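Local coordinates for protein methyl-coenzyme M reductase subunit beta (Methanosarcina barkeri, PDB 1E6Y) that forms the beta subunit of methyl-coenzyme M reductase, which reduces methyl-coenzyme M with coenzyme B to release methane and the mixed heterodisulfide in the last step of methanogenesis, at residues Gln32-Asp37 and Ser212-Ser217. Sequence-based numbering, arbitrary orientation.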
loop_
_atom_site.group_PDB
_atom_site.type_symbol
_atom_site.label_atom_id
_atom_site.label_comp_id
_atom_site.label_asym_id
_atom_site.label_seq_id
_atom_site.Cartn_x
_atom_site.Cartn_y
_atom_site.Cartn_z
ATOM N N GLN E 32 14.974 28.409 -7.252
ATOM C CA GLN E 32 14.715 28.158 -5.837
ATOM C C GLN E 32 13.487 28.924 -5.345
ATOM O O GLN E 32 12.711 28.407 -4.543
ATOM C CB GLN E 32 15.946 28.521 -4.999
ATOM C CG GLN E 32 17.104 27.548 -5.183
ATOM C CD GLN E 32 18.361 27.946 -4.431
ATOM O OE1 GLN E 32 18.374 28.919 -3.681
ATOM N NE2 GLN E 32 19.428 27.179 -4.624
ATOM N N SER E 33 13.258 30.105 -5.915
ATOM C CA SER E 33 12.076 30.903 -5.601
ATOM C C SER E 33 10.812 30.235 -6.131
ATOM O O SER E 33 9.798 30.176 -5.438
ATOM C CB SER E 33 12.214 32.312 -6.190
ATOM O OG SER E 33 11.017 33.060 -6.032
ATOM N N ILE E 34 10.894 29.695 -7.345
ATOM C CA ILE E 34 9.787 28.938 -7.928
ATOM C C ILE E 34 9.466 27.689 -7.101
ATOM O O ILE E 34 8.303 27.417 -6.812
ATOM C CB ILE E 34 10.096 28.539 -9.398
ATOM C CG1 ILE E 34 10.011 29.777 -10.297
ATOM C CG2 ILE E 34 9.115 27.482 -9.889
ATOM C CD1 ILE E 34 10.554 29.560 -11.692
ATOM N N ILE E 35 10.502 26.982 -6.659
ATOM C CA ILE E 35 10.331 25.797 -5.822
ATOM C C ILE E 35 9.726 26.157 -4.464
ATOM O O ILE E 35 8.749 25.546 -4.033
ATOM C CB ILE E 35 11.678 25.067 -5.614
ATOM C CG1 ILE E 35 12.146 24.466 -6.944
ATOM C CG2 ILE E 35 11.542 23.965 -4.562
ATOM C CD1 ILE E 35 13.612 24.073 -6.950
ATOM N N MET E 36 10.264 27.194 -3.830
ATOM C CA MET E 36 9.746 27.663 -2.545
ATOM C C MET E 36 8.277 28.085 -2.631
ATOM O O MET E 36 7.472 27.715 -1.776
ATOM C CB MET E 36 10.590 28.829 -2.026
ATOM C CG MET E 36 10.043 29.481 -0.766
ATOM S SD MET E 36 9.862 28.346 0.633
ATOM C CE MET E 36 11.574 28.159 1.129
ATOM N N ASP E 37 7.930 28.847 -3.663
ATOM C CA ASP E 37 6.553 29.293 -3.848
ATOM C C ASP E 37 5.616 28.130 -4.150
ATOM O O ASP E 37 4.471 28.118 -3.706
ATOM C CB ASP E 37 6.474 30.331 -4.970
ATOM C CG ASP E 37 6.999 31.694 -4.545
ATOM O OD1 ASP E 37 7.365 31.868 -3.362
ATOM O OD2 ASP E 37 7.062 32.596 -5.408
ATOM N N SER E 212 10.456 21.756 -17.168
ATOM C CA SER E 212 11.881 21.431 -17.133
ATOM C C SER E 212 12.499 21.822 -15.793
ATOM O O SER E 212 13.302 21.080 -15.229
ATOM C CB SER E 212 12.611 22.151 -18.268
ATOM O OG SER E 212 12.146 21.711 -19.533
ATOM N N ILE E 213 12.099 22.982 -15.283
ATOM C CA ILE E 213 12.567 23.461 -13.987
ATOM C C ILE E 213 12.151 22.500 -12.876
ATOM O O ILE E 213 12.984 22.080 -12.072
ATOM C CB ILE E 213 12.023 24.882 -13.706
ATOM C CG1 ILE E 213 12.725 25.886 -14.627
ATOM C CG2 ILE E 213 12.225 25.258 -12.237
ATOM C CD1 ILE E 213 12.053 27.233 -14.700
ATOM N N TYR E 214 10.896 22.059 -12.911
ATOM C CA TYR E 214 10.395 21.109 -11.920
ATOM C C TYR E 214 11.061 19.743 -12.076
ATOM O O TYR E 214 11.522 19.156 -11.096
ATOM C CB TYR E 214 8.876 20.952 -12.044
ATOM C CG TYR E 214 8.069 22.120 -11.509
ATOM C CD1 TYR E 214 6.922 22.551 -12.173
ATOM C CD2 TYR E 214 8.397 22.729 -10.293
ATOM C CE1 TYR E 214 6.113 23.551 -11.640
ATOM C CE2 TYR E 214 7.595 23.734 -9.754
ATOM C CZ TYR E 214 6.455 24.137 -10.434
ATOM O OH TYR E 214 5.646 25.117 -9.908
ATOM N N GLU E 215 11.120 19.253 -13.311
ATOM C CA GLU E 215 11.692 17.939 -13.597
ATOM C C GLU E 215 13.160 17.851 -13.206
ATOM O O GLU E 215 13.564 16.912 -12.522
ATOM C CB GLU E 215 11.535 17.600 -15.080
ATOM C CG GLU E 215 10.170 17.027 -15.440
ATOM C CD GLU E 215 9.956 15.636 -14.871
ATOM O OE1 GLU E 215 9.482 15.523 -13.722
ATOM O OE2 GLU E 215 10.258 14.654 -15.578
ATOM N N GLN E 216 13.946 18.844 -13.606
ATOM C CA GLN E 216 15.370 18.839 -13.289
ATOM C C GLN E 216 15.645 19.104 -11.816
ATOM O O GLN E 216 16.594 18.557 -11.257
ATOM C CB GLN E 216 16.127 19.845 -14.162
ATOM C CG GLN E 216 16.167 19.467 -15.647
ATOM C CD GLN E 216 16.628 18.037 -15.895
ATOM O OE1 GLN E 216 17.453 17.496 -15.154
ATOM N NE2 GLN E 216 16.098 17.420 -16.945
ATOM N N SER E 217 14.771 19.866 -11.164
ATOM C CA SER E 217 14.833 20.007 -9.711
ATOM C C SER E 217 14.591 18.656 -9.044
ATOM O O SER E 217 15.256 18.309 -8.066
ATOM C CB SER E 217 13.799 21.022 -9.223
ATOM O OG SER E 217 14.136 22.331 -9.648
#
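I34 drives its two branches into I213 and Y214 where helices 29-40 and 204-221 pack almost perpendicularly: the segments cross at -87° with their axes 10.7 Å apart. This buried helix-helix contact joins the N-terminal domain of the beta subunit to its C-terminal domain. The bond from CA to CB of I34 is directed at the other helix, and the chain divides at CB. CG2, set anti to the backbone N, comes obliquely on the Y214 ring and lies 4.0 Å from Y214 CE2. CG1 leaves beside the N (chi1 -73°) and carries CD1 to its counterpart, I34 CD1 and I213 CD1 being 4.1 Å apart, with the two isoleucine side chains crossing at about a right angle. F422 of helix 420-423 also packs against both I34 and Y214. The phenol reaches further: Y214 OH hydrogen-bonds T38 OG1, one turn beyond I34 on helix 29-40, so the ring spans the interface with a polar tie at its end. I35 meets the next turn of helix 204-221, where I35 CD1 lies 3.3 Å from S217 OG and 3.8 Å from S217 CB. That hydroxyl is turned back into its own helix, S217 OG donating to I213 O at 2.7 Å. The same carbonyl oxygen also takes S217 N: S217 OG comes to I213 O from one face of the carbonyl plane, S217 N from the other.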